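Local coordinates for protein importin subunit beta-1 (Saccharomyces cerevisiae, PDB 5OWU) that carries proteins into the nucleus by pairing with importin alpha, which recognises the classical nuclear localization signal of the cargo, at residues A516-F521 against Q573-T578; A506-D511 against S543-D548. All blocks are in the same frame, centred on the assembly; numbering follows the deposited sequence.

Contact 1 of 2, residues A516-F521 against Q573-T578; sequences ARASAF and QSNILT
Phe-521 lies against Asn-575 and Ile-576, two consecutive residues of the neighbouring helix, and supplies much of the apolar part of this contact. Its ring carbon CG is 3.6 Å from Asn-575 CB, a methylene that comes in obliquely, and the two side chains cross at roughly a right angle, with ring and amide planes 36° apart. Farther out along the ring, Phe-521 CZ meets Ile-576 CG1 at 3.7 Å; these two side chains run alongside each other and point the same way. The backbone N of Ile-576 sits over one ring face, displaced toward the rim. An alanine in place of this phenylalanine is likely to open a gap beside Asn-575 CB and leave Ile-576 CG1 without its aromatic neighbour.

Asn-575 has its CG turned opposite the carbonyl carbon (chi1 -58°), which swings the amide across to the start of the other helix, where OD1 lies 3.4 Å from Ala-518 CB. No direct hydrogen bond joins the segments. Instead a water donates to Asn-575 OD1 (2.6 Å) and accepts from Arg-517 NE (3.0 Å), lying in the guanidinium plane at its edge. The other end of the amide, ND2, is bonded to Glu-571 one turn earlier, so both ends of the group are held and its flip is fixed.

The axes of 516-521 and 573-578 run nearly parallel, 9° apart, and approach to 9.6 Å; the segments lie on helices 516-530 and 563-586, the second helices of HEAT repeats 12 and 13, which stack as neighbouring repeats of a HEAT solenoid do. Helix 467-484 packs on Ala-516 and Ser-519, while helix 536-553 packs against Ile-576 and Leu-577.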
loop_
_atom_site.group_PDB
_atom_site.type_symbol
_atom_site.label_atom_id
_atom_site.label_comp_id
_atom_site.label_asym_id
_atom_site.label_seq_id
_atom_site.Cartn_x
_atom_site.Cartn_y
_atom_site.Cartn_z
ATOM N N ALA A 516 -16.208 1.289 -18.583
ATOM C CA ALA A 516 -17.175 2.382 -18.670
ATOM C C ALA A 516 -18.470 2.080 -17.917
ATOM O O ALA A 516 -19.078 2.994 -17.351
ATOM C CB ALA A 516 -17.472 2.699 -20.136
ATOM N N ARG A 517 -18.916 0.825 -17.896
ATOM C CA ARG A 517 -20.177 0.523 -17.225
ATOM C C ARG A 517 -20.010 0.514 -15.706
ATOM O O ARG A 517 -20.774 1.165 -14.981
ATOM C CB ARG A 517 -20.722 -0.816 -17.735
ATOM C CG ARG A 517 -22.062 -1.220 -17.137
ATOM C CD ARG A 517 -22.625 -2.444 -17.855
ATOM N NE ARG A 517 -21.816 -3.642 -17.648
ATOM C CZ ARG A 517 -21.931 -4.758 -18.365
ATOM N NH1 ARG A 517 -22.812 -4.829 -19.351
ATOM N NH2 ARG A 517 -21.164 -5.811 -18.102
ATOM N N ALA A 518 -18.994 -0.196 -15.209
ATOM C CA ALA A 518 -18.722 -0.204 -13.773
ATOM C C ALA A 518 -18.494 1.205 -13.237
ATOM O O ALA A 518 -19.016 1.568 -12.171
ATOM C CB ALA A 518 -17.506 -1.085 -13.479
ATOM N N SER A 519 -17.721 2.019 -13.964
ATOM C CA SER A 519 -17.498 3.396 -13.540
ATOM C C SER A 519 -18.816 4.140 -13.412
ATOM O O SER A 519 -19.027 4.886 -12.443
ATOM C CB SER A 519 -16.564 4.101 -14.526
ATOM O OG SER A 519 -15.288 3.485 -14.504
ATOM N N ALA A 520 -19.739 3.920 -14.355
ATOM C CA ALA A 520 -21.032 4.587 -14.251
ATOM C C ALA A 520 -21.748 4.152 -12.984
ATOM O O ALA A 520 -22.294 4.986 -12.249
ATOM C CB ALA A 520 -21.885 4.294 -15.483
ATOM N N PHE A 521 -21.714 2.850 -12.682
ATOM C CA PHE A 521 -22.349 2.396 -11.450
ATOM C C PHE A 521 -21.692 3.054 -10.247
ATOM O O PHE A 521 -22.383 3.496 -9.316
ATOM C CB PHE A 521 -22.292 0.874 -11.350
ATOM C CG PHE A 521 -23.411 0.179 -12.087
ATOM C CD1 PHE A 521 -24.688 0.141 -11.549
ATOM C CD2 PHE A 521 -23.184 -0.435 -13.307
ATOM C CE1 PHE A 521 -25.720 -0.500 -12.213
ATOM C CE2 PHE A 521 -24.213 -1.072 -13.975
ATOM C CZ PHE A 521 -25.488 -1.102 -13.422
ATOM N N GLN A 573 -23.398 -7.736 -11.889
ATOM C CA GLN A 573 -24.283 -7.951 -10.748
ATOM C C GLN A 573 -23.679 -7.374 -9.473
ATOM O O GLN A 573 -24.400 -6.847 -8.621
ATOM C CB GLN A 573 -24.576 -9.441 -10.579
ATOM C CG GLN A 573 -25.380 -10.016 -11.726
ATOM C CD GLN A 573 -25.756 -11.458 -11.495
ATOM O OE1 GLN A 573 -24.902 -12.291 -11.208
ATOM N NE2 GLN A 573 -27.040 -11.759 -11.615
ATOM N N SER A 574 -22.357 -7.471 -9.326
ATOM C CA SER A 574 -21.676 -6.831 -8.203
ATOM C C SER A 574 -21.882 -5.314 -8.220
ATOM O O SER A 574 -22.239 -4.716 -7.198
ATOM C CB SER A 574 -20.189 -7.198 -8.245
ATOM O OG SER A 574 -19.434 -6.472 -7.290
ATOM N N ASN A 575 -21.670 -4.675 -9.377
ATOM C CA ASN A 575 -21.912 -3.235 -9.494
ATOM C C ASN A 575 -23.329 -2.884 -9.067
ATOM O O ASN A 575 -23.554 -1.940 -8.285
ATOM C CB ASN A 575 -21.681 -2.762 -10.937
ATOM C CG ASN A 575 -20.277 -3.053 -11.453
ATOM O OD1 ASN A 575 -20.067 -3.130 -12.665
ATOM N ND2 ASN A 575 -19.319 -3.222 -10.549
ATOM N N ILE A 576 -24.302 -3.647 -9.578
ATOM C CA ILE A 576 -25.702 -3.400 -9.252
ATOM C C ILE A 576 -25.928 -3.534 -7.753
ATOM O O ILE A 576 -26.581 -2.694 -7.129
ATOM C CB ILE A 576 -26.609 -4.366 -10.037
ATOM C CG1 ILE A 576 -26.545 -4.054 -11.537
ATOM C CG2 ILE A 576 -28.057 -4.281 -9.546
ATOM C CD1 ILE A 576 -27.123 -5.152 -12.405
ATOM N N LEU A 577 -25.424 -4.614 -7.160
ATOM C CA LEU A 577 -25.688 -4.863 -5.747
ATOM C C LEU A 577 -25.040 -3.797 -4.867
ATOM O O LEU A 577 -25.600 -3.414 -3.838
ATOM C CB LEU A 577 -25.207 -6.268 -5.365
ATOM C CG LEU A 577 -26.048 -7.407 -5.964
ATOM C CD1 LEU A 577 -25.311 -8.727 -5.917
ATOM C CD2 LEU A 577 -27.395 -7.533 -5.267
ATOM N N THR A 578 -23.870 -3.293 -5.260
ATOM C CA THR A 578 -23.239 -2.209 -4.507
ATOM C C THR A 578 -24.125 -0.965 -4.505
ATOM O O THR A 578 -24.422 -0.390 -3.441
ATOM C CB THR A 578 -21.859 -1.912 -5.100
ATOM O OG1 THR A 578 -21.058 -3.105 -5.048
ATOM C CG2 THR A 578 -21.142 -0.791 -4.332
HETATM O O HOH W 1 -20.113 -3.785 -15.229
#

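Contact 2 of 2, residues A506-D511 against S543-D548; sequences AANRID and STFVMD
Asn-508 OD1 accepts a hydrogen bond from Lys-549 NZ, on the same helix as Phe-545, and also meets the edge of the Phe-545 ring in its plane, 3.4 Å from CE1. The amide and ring approach from opposite directions with their planes 81° apart, and Asn-508 ND2 is 3.5 Å from that same CE1. The amide therefore meets the ring at its C-H edge, with its nitrogen almost as close as its oxygen. Phe-545 reaches this point because its CG is trans to the backbone N (chi1 162°), extending the ring out from its helix to Ala-507, whose CB is 3.7 Å from Phe-545 CZ.

Asn-508 is the first residue to leave helical geometry after helix 496-507. In the loop beyond it, Arg-509 NH2 forms a salt bridge to Asp-511 OD1 at 3.0 Å, close to the guanidinium plane and on the syn side of the carboxylate, but tilted 27° out of the carboxylate plane.

The contact joins the end of helix 496-507, in HEAT repeat 12, to helix 536-553, the first helix of repeat 13. Helix 516-530 packs on both partners: its Phe-521 touches Ala-507 and its Leu-524 touches Phe-545.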
loop_
_atom_site.group_PDB
_atom_site.type_symbol
_atom_site.label_atom_id
_atom_site.label_comp_id
_atom_site.label_asym_id
_atom_site.label_seq_id
_atom_site.Cartn_x
_atom_site.Cartn_y
_atom_site.Cartn_z
ATOM N N ALA A 506 -25.171 5.056 -19.217
ATOM C CA ALA A 506 -23.876 4.392 -19.297
ATOM C C ALA A 506 -23.893 3.094 -18.512
ATOM O O ALA A 506 -23.224 2.125 -18.896
ATOM C CB ALA A 506 -22.765 5.314 -18.781
ATOM N N ALA A 507 -24.672 3.045 -17.434
ATOM C CA ALA A 507 -24.793 1.804 -16.686
ATOM C C ALA A 507 -25.552 0.756 -17.482
ATOM O O ALA A 507 -25.356 -0.440 -17.253
ATOM C CB ALA A 507 -25.477 2.066 -15.348
ATOM N N ASN A 508 -26.382 1.185 -18.431
ATOM C CA ASN A 508 -27.128 0.284 -19.295
ATOM C C ASN A 508 -26.331 -0.160 -20.514
ATOM O O ASN A 508 -26.909 -0.753 -21.430
ATOM C CB ASN A 508 -28.430 0.949 -19.751
ATOM C CG ASN A 508 -29.583 0.660 -18.834
ATOM O OD1 ASN A 508 -29.703 -0.439 -18.291
ATOM N ND2 ASN A 508 -30.450 1.650 -18.651
ATOM N N ARG A 509 -25.032 0.115 -20.557
ATOM C CA ARG A 509 -24.219 -0.397 -21.648
ATOM C C ARG A 509 -24.298 -1.921 -21.695
ATOM O O ARG A 509 -24.493 -2.590 -20.676
ATOM C CB ARG A 509 -22.762 0.050 -21.495
ATOM C CG ARG A 509 -22.502 1.498 -21.926
ATOM C CD ARG A 509 -21.028 1.869 -21.761
ATOM N NE ARG A 509 -20.167 0.952 -22.505
ATOM C CZ ARG A 509 -19.717 1.158 -23.741
ATOM N NH1 ARG A 509 -20.022 2.275 -24.398
ATOM N NH2 ARG A 509 -18.952 0.240 -24.321
ATOM N N ILE A 510 -24.150 -2.468 -22.904
ATOM C CA ILE A 510 -24.216 -3.912 -23.091
ATOM C C ILE A 510 -22.952 -4.581 -22.575
ATOM O O ILE A 510 -22.987 -5.740 -22.142
ATOM C CB ILE A 510 -24.480 -4.231 -24.575
ATOM C CG1 ILE A 510 -25.976 -4.083 -24.872
ATOM C CG2 ILE A 510 -24.010 -5.649 -24.932
ATOM C CD1 ILE A 510 -26.326 -4.103 -26.354
ATOM N N ASP A 511 -21.832 -3.867 -22.571
ATOM C CA ASP A 511 -20.562 -4.414 -22.118
ATOM C C ASP A 511 -19.902 -3.441 -21.149
ATOM O O ASP A 511 -20.355 -2.310 -20.962
ATOM C CB ASP A 511 -19.629 -4.703 -23.303
ATOM C CG ASP A 511 -19.210 -3.438 -24.036
ATOM O OD1 ASP A 511 -18.499 -2.611 -23.429
ATOM O OD2 ASP A 511 -19.593 -3.269 -25.214
ATOM N N SER A 543 -33.146 4.028 -7.584
ATOM C CA SER A 543 -33.632 2.826 -6.915
ATOM C C SER A 543 -34.366 1.934 -7.907
ATOM O O SER A 543 -33.990 0.772 -8.128
ATOM C CB SER A 543 -34.536 3.223 -5.749
ATOM O OG SER A 543 -35.135 2.084 -5.160
ATOM N N THR A 544 -35.383 2.502 -8.566
ATOM C CA THR A 544 -36.117 1.791 -9.607
ATOM C C THR A 544 -35.170 1.163 -10.612
ATOM O O THR A 544 -35.332 -0.006 -10.987
ATOM C CB THR A 544 -37.077 2.757 -10.312
ATOM O OG1 THR A 544 -38.055 3.221 -9.382
ATOM C CG2 THR A 544 -37.790 2.090 -11.489
ATOM N N PHE A 545 -34.156 1.917 -11.045
ATOM C CA PHE A 545 -33.273 1.415 -12.087
ATOM C C PHE A 545 -32.510 0.189 -11.611
ATOM O O PHE A 545 -32.413 -0.812 -12.333
ATOM C CB PHE A 545 -32.301 2.506 -12.543
ATOM C CG PHE A 545 -31.107 1.968 -13.289
ATOM C CD1 PHE A 545 -31.230 1.517 -14.592
ATOM C CD2 PHE A 545 -29.871 1.891 -12.678
ATOM C CE1 PHE A 545 -30.133 1.013 -15.271
ATOM C CE2 PHE A 545 -28.775 1.393 -13.354
ATOM C CZ PHE A 545 -28.900 0.952 -14.639
ATOM N N VAL A 546 -31.970 0.229 -10.389
ATOM C CA VAL A 546 -31.061 -0.845 -10.007
ATOM C C VAL A 546 -31.847 -2.116 -9.710
ATOM O O VAL A 546 -31.485 -3.206 -10.169
ATOM C CB VAL A 546 -30.160 -0.420 -8.830
ATOM C CG1 VAL A 546 -29.213 0.700 -9.278
ATOM C CG2 VAL A 546 -30.979 -0.006 -7.607
ATOM N N MET A 547 -32.966 -1.992 -8.996
ATOM C CA MET A 547 -33.808 -3.155 -8.732
ATOM C C MET A 547 -34.210 -3.828 -10.039
ATOM O O MET A 547 -33.886 -5.000 -10.277
ATOM C CB MET A 547 -35.023 -2.734 -7.901
ATOM C CG MET A 547 -34.617 -2.303 -6.489
ATOM S SD MET A 547 -35.938 -1.907 -5.327
ATOM C CE MET A 547 -36.862 -0.649 -6.210
ATOM N N ASP A 548 -34.870 -3.080 -10.929
ATOM C CA ASP A 548 -35.195 -3.608 -12.249
ATOM C C ASP A 548 -33.958 -4.208 -12.911
ATOM O O ASP A 548 -34.000 -5.318 -13.456
ATOM C CB ASP A 548 -35.792 -2.500 -13.122
ATOM C CG ASP A 548 -37.110 -1.957 -12.574
ATOM O OD1 ASP A 548 -37.438 -2.230 -11.400
ATOM O OD2 ASP A 548 -37.812 -1.238 -13.319
#

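In the fold
Both contacts join HEAT repeat 12 to repeat 13 and both are partly buried, but they lie at different layers of the solenoid. Contact 1 pairs the second helices; none of its touching residues is exposed, Phe-521 and Ile-576 are buried, and apolar packing combines with a water bridge between Arg-517 and Asn-575. Contact 2 pairs the first helices, buries less surface and lies farther out, its centre about 32 Å from the centre of the chain against about 24 Å, with Asn-508 exposed. Their centres are about 8 Å apart, and Arg-517 NH1 probably donates to Arg-509 O, tying the turn after helix 496-507 to helix 516-530. Lys-549 reaches both, at Asn-508 and Ile-576.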